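Local coordinates for protein bile salt hydrolase/transferase (Clostridium perfringens, PDB 2BJF) that hydrolyses the amide bond of glycine- and taurine-conjugated bile salts, releasing free bile acids, and can also act as an acyltransferase joining bile acids to amines, at residues E92-G96 and K97-P101; N112-S115 and V116-K120. One frame throughout, in Å; residues are numbered along the deposited sequence.

Interaction 1: E92-G96 and K97-P101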
loop_
_atom_site.group_PDB
_atom_site.type_symbol
_atom_site.label_atom_id
_atom_site.label_comp_id
_atom_site.label_asym_id
_atom_site.label_seq_id
_atom_site.Cartn_x
_atom_site.Cartn_y
_atom_site.Cartn_z
ATOM N N GLU A 92 37.725 20.084 -3.877
ATOM C CA GLU A 92 39.082 19.948 -4.407
ATOM C C GLU A 92 39.727 18.656 -3.904
ATOM O O GLU A 92 39.151 17.956 -3.067
ATOM C CB GLU A 92 39.942 21.174 -4.051
ATOM C CG GLU A 92 39.934 21.579 -2.572
ATOM C CD GLU A 92 38.732 22.433 -2.190
ATOM O OE1 GLU A 92 38.504 23.480 -2.835
ATOM O OE2 GLU A 92 38.016 22.059 -1.238
ATOM N N ASP A 93 40.908 18.337 -4.432
ATOM C CA ASP A 93 41.672 17.168 -3.995
ATOM C C ASP A 93 41.959 17.218 -2.497
ATOM O O ASP A 93 42.279 18.279 -1.952
ATOM C CB ASP A 93 42.998 17.069 -4.760
ATOM C CG ASP A 93 42.819 16.639 -6.208
ATOM O OD1 ASP A 93 41.699 16.246 -6.600
ATOM O OD2 ASP A 93 43.817 16.692 -6.958
ATOM N N ILE A 94 41.829 16.069 -1.838
ATOM C CA ILE A 94 42.182 15.941 -0.426
ATOM C C ILE A 94 43.577 15.330 -0.314
ATOM O O ILE A 94 43.838 14.256 -0.860
ATOM C CB ILE A 94 41.144 15.102 0.367
ATOM C CG1 ILE A 94 39.768 15.779 0.330
ATOM C CG2 ILE A 94 41.603 14.892 1.816
ATOM C CD1 ILE A 94 38.653 14.984 0.988
ATOM N N GLU A 95 44.462 16.034 0.389
ATOM C CA GLU A 95 45.845 15.603 0.598
ATOM C C GLU A 95 45.922 14.213 1.232
ATOM O O GLU A 95 45.262 13.941 2.237
ATOM C CB GLU A 95 46.591 16.640 1.452
ATOM C CG GLU A 95 47.914 16.174 2.074
ATOM C CD GLU A 95 48.972 15.798 1.049
ATOM O OE1 GLU A 95 49.063 16.463 -0.007
ATOM O OE2 GLU A 95 49.724 14.835 1.313
ATOM N N GLY A 96 46.722 13.341 0.625
ATOM C CA GLY A 96 46.947 11.993 1.142
ATOM C C GLY A 96 45.974 10.941 0.640
ATOM O O GLY A 96 46.127 9.757 0.941
ATOM N N LYS A 97 44.973 11.374 -0.124
ATOM C CA LYS A 97 43.955 10.474 -0.662
ATOM C C LYS A 97 44.176 10.195 -2.147
ATOM O O LYS A 97 44.853 10.960 -2.841
ATOM C CB LYS A 97 42.552 11.061 -0.451
ATOM C CG LYS A 97 42.114 11.195 1.006
ATOM C CD LYS A 97 41.521 9.902 1.550
ATOM C CE LYS A 97 40.967 10.099 2.953
ATOM N NZ LYS A 97 40.314 8.862 3.472
ATOM N N THR A 98 43.610 9.085 -2.619
ATOM C CA THR A 98 43.514 8.810 -4.047
ATOM C C THR A 98 42.283 9.556 -4.560
ATOM O O THR A 98 41.147 9.115 -4.368
ATOM C CB THR A 98 43.394 7.292 -4.333
ATOM O OG1 THR A 98 44.524 6.608 -3.776
ATOM C CG2 THR A 98 43.333 7.016 -5.833
ATOM N N ASN A 99 42.522 10.704 -5.189
ATOM C CA ASN A 99 41.446 11.586 -5.629
ATOM C C ASN A 99 40.972 11.269 -7.043
ATOM O O ASN A 99 41.754 11.306 -7.999
ATOM C CB ASN A 99 41.869 13.051 -5.511
ATOM C CG ASN A 99 42.097 13.476 -4.074
ATOM O OD1 ASN A 99 41.149 13.655 -3.308
ATOM N ND2 ASN A 99 43.362 13.644 -3.699
ATOM N N ILE A 100 39.686 10.949 -7.158
ATOM C CA ILE A 100 39.084 10.549 -8.425
ATOM C C ILE A 100 37.938 11.500 -8.774
ATOM O O ILE A 100 36.983 11.619 -8.006
ATOM C CB ILE A 100 38.535 9.099 -8.361
ATOM C CG1 ILE A 100 39.564 8.148 -7.738
ATOM C CG2 ILE A 100 38.120 8.616 -9.748
ATOM C CD1 ILE A 100 38.952 7.008 -6.945
ATOM N N PRO A 101 38.035 12.192 -9.926
ATOM C CA PRO A 101 36.938 13.050 -10.374
ATOM C C PRO A 101 35.675 12.234 -10.640
ATOM O O PRO A 101 35.765 11.102 -11.121
ATOM C CB PRO A 101 37.470 13.647 -11.680
ATOM C CG PRO A 101 38.953 13.512 -11.593
ATOM C CD PRO A 101 39.171 12.229 -10.863
#
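The carboxylate of D93 lies stacked against the side-chain amide of N99, their planes only 11° apart. The overlap is shifted toward the root of the asparagine, so that D93 OD1 comes 3.4 Å from N99 CB. Through its two polar atoms the same amide grips the backbone of I94, the first residue of a type II beta turn running from I94 to K97. N99 ND2 donates to I94 O over 2.9 Å, nearly straight at 172° and with the oxygen close to the amide plane. In return N99 OD1 accepts I94 N, also at 2.9 Å, although this N-H comes from above the carbonyl plane and uses no lone pair directly. One amide thus serves both backbone groups of I94, and the two bonds fix its rotation. N127 ND2 gives N99 OD1 a further hydrogen bond from strand 126-129, which runs parallel to strand 98-101, so the turn is linked to that small sheet. I94 O carries a second load: K97 N closes the turn on it at 3.2 Å, and the two donors approach from opposite faces of the carbonyl plane. G96 holds the third position of the turn with backbone angles at which a CB would be jammed against the carbonyl O of E95. The first and last residues of the turn also meet through their side chains: the aliphatic parts of I94 and K97 lie side by side, pointing the same way. A bend at chi2 (-84°) turns the outer lysine chain away from the loop, leaving K97 CG to touch I94 CG2 at 3.8 Å.

Interaction 2: N112-S115 and V116-K120; sequences NFSS and VEEVK
Just before the first direct touch, which F113 CB makes on V119 CG2 at 3.7 Å, the chain is already tied to the helix by a water: it donates to N112 O at 2.7 Å and to E118 OE2 at 3.1 Å. F113 places its ring, with N112 CB over one face, so that E118 OE2 sits near the ring plane at an edge, while V119 CG2 approaches obliquely. W108 of the preceding helix meets this ring edge-to-face. S114 follows, its N reaching E118 OE2 at 3.1 Å from well above the carboxylate plane. E118 was modelled in two conformers, and its carboxylate bonds belong to the one described here. Last comes S115, whose OG is turned between its own N and carbonyl carbon (chi1 69°) and from there accepts E118 N over 3.2 Å. S115 O starts the regular helical bonding by accepting V119 N. Here S115 is the N-cap of helix 116-123. The glutamate three residues on returns a bond as in a capping box, but to S114 N, one residue earlier than the classical pattern, so the match is only partial.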
loop_
_atom_site.group_PDB
_atom_site.type_symbol
_atom_site.label_atom_id
_atom_site.label_comp_id
_atom_site.label_asym_id
_atom_site.label_seq_id
_atom_site.Cartn_x
_atom_site.Cartn_y
_atom_site.Cartn_z
ATOM N N ASN A 112 41.715 -0.032 -14.458
ATOM C CA ASN A 112 42.825 -0.317 -13.545
ATOM C C ASN A 112 42.798 -1.659 -12.812
ATOM O O ASN A 112 43.853 -2.191 -12.458
ATOM C CB ASN A 112 42.971 0.819 -12.526
ATOM C CG ASN A 112 43.508 2.095 -13.146
ATOM O OD1 ASN A 112 44.608 2.117 -13.702
ATOM N ND2 ASN A 112 42.737 3.171 -13.044
ATOM N N PHE A 113 41.604 -2.196 -12.577
ATOM C CA PHE A 113 41.452 -3.346 -11.682
ATOM C C PHE A 113 40.769 -4.543 -12.337
ATOM O O PHE A 113 39.983 -4.385 -13.272
ATOM C CB PHE A 113 40.717 -2.920 -10.405
ATOM C CG PHE A 113 41.262 -1.658 -9.791
ATOM C CD1 PHE A 113 42.481 -1.669 -9.118
ATOM C CD2 PHE A 113 40.570 -0.456 -9.905
ATOM C CE1 PHE A 113 42.998 -0.502 -8.559
ATOM C CE2 PHE A 113 41.076 0.716 -9.348
ATOM C CZ PHE A 113 42.294 0.692 -8.675
ATOM N N SER A 114 41.078 -5.737 -11.836
ATOM C CA SER A 114 40.594 -6.984 -12.431
ATOM C C SER A 114 39.487 -7.670 -11.626
ATOM O O SER A 114 38.827 -8.581 -12.131
ATOM C CB SER A 114 41.759 -7.956 -12.645
ATOM O OG SER A 114 42.317 -8.361 -11.408
ATOM N N SER A 115 39.285 -7.237 -10.383
ATOM C CA SER A 115 38.316 -7.877 -9.493
ATOM C C SER A 115 37.705 -6.906 -8.485
ATOM O O SER A 115 38.243 -5.822 -8.251
ATOM C CB SER A 115 38.973 -9.042 -8.745
ATOM O OG SER A 115 39.935 -8.572 -7.815
ATOM N N VAL A 116 36.583 -7.314 -7.895
ATOM C CA VAL A 116 35.935 -6.563 -6.818
ATOM C C VAL A 116 36.877 -6.413 -5.620
ATOM O O VAL A 116 36.976 -5.332 -5.036
ATOM C CB VAL A 116 34.593 -7.224 -6.394
ATOM C CG1 VAL A 116 34.117 -6.709 -5.036
ATOM C CG2 VAL A 116 33.528 -6.982 -7.453
ATOM N N GLU A 117 37.583 -7.490 -5.277
ATOM C CA GLU A 117 38.538 -7.461 -4.164
ATOM C C GLU A 117 39.657 -6.434 -4.357
ATOM O O GLU A 117 40.042 -5.753 -3.403
ATOM C CB GLU A 117 39.110 -8.855 -3.877
ATOM C CG GLU A 117 38.113 -9.835 -3.240
ATOM C CD GLU A 117 37.508 -9.340 -1.924
ATOM O OE1 GLU A 117 36.348 -9.704 -1.638
ATOM O OE2 GLU A 117 38.177 -8.595 -1.175
ATOM N N GLU A 118 40.169 -6.331 -5.585
ATOM C CA GLU A 118 41.191 -5.339 -5.931
ATOM C C GLU A 118 40.665 -3.914 -5.775
ATOM O O GLU A 118 41.368 -3.037 -5.263
ATOM C CB GLU A 118 41.700 -5.548 -7.361
ATOM C CG GLU A 118 42.736 -6.655 -7.513
ATOM C CD GLU A 118 43.499 -6.585 -8.830
ATOM O OE1 GLU A 118 44.365 -7.455 -9.059
ATOM O OE2 GLU A 118 43.246 -5.662 -9.635
ATOM N N VAL A 119 39.427 -3.699 -6.219
ATOM C CA VAL A 119 38.761 -2.394 -6.131
ATOM C C VAL A 119 38.529 -1.992 -4.672
ATOM O O VAL A 119 38.809 -0.854 -4.287
ATOM C CB VAL A 119 37.411 -2.387 -6.906
ATOM C CG1 VAL A 119 36.669 -1.074 -6.704
ATOM C CG2 VAL A 119 37.641 -2.625 -8.384
ATOM N N LYS A 120 38.025 -2.933 -3.873
ATOM C CA LYS A 120 37.775 -2.709 -2.445
ATOM C C LYS A 120 39.014 -2.187 -1.724
ATOM O O LYS A 120 38.929 -1.249 -0.928
ATOM C CB LYS A 120 37.282 -3.992 -1.769
ATOM C CG LYS A 120 35.811 -4.314 -2.015
ATOM C CD LYS A 120 35.348 -5.527 -1.206
ATOM C CE LYS A 120 35.044 -5.164 0.245
ATOM N NZ LYS A 120 34.503 -6.322 1.021
HETATM O O HOH W 1 45.190 -4.487 -11.799
#

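How the interactions relate
Following the chain from the N terminus, strand 77-82 leads into the loop where interaction 1 closes a tight turn and sends the backbone into strand 98-101. Helix 105-112 comes next, packed through F105 and W108 against I100 of that strand. Interaction 2 then spans the short link after this helix and starts helix 116-123, which is followed by strand 126-129, the parallel partner of 98-101. The two contacts therefore lie in series, neither nested nor crossed, with centres about 19 Å apart and no touch between them. Interaction 1 sits at the surface; interaction 2 is deeper, its V116 and V119 resting on I146 of strand 142-147 in the large antiparallel sheet.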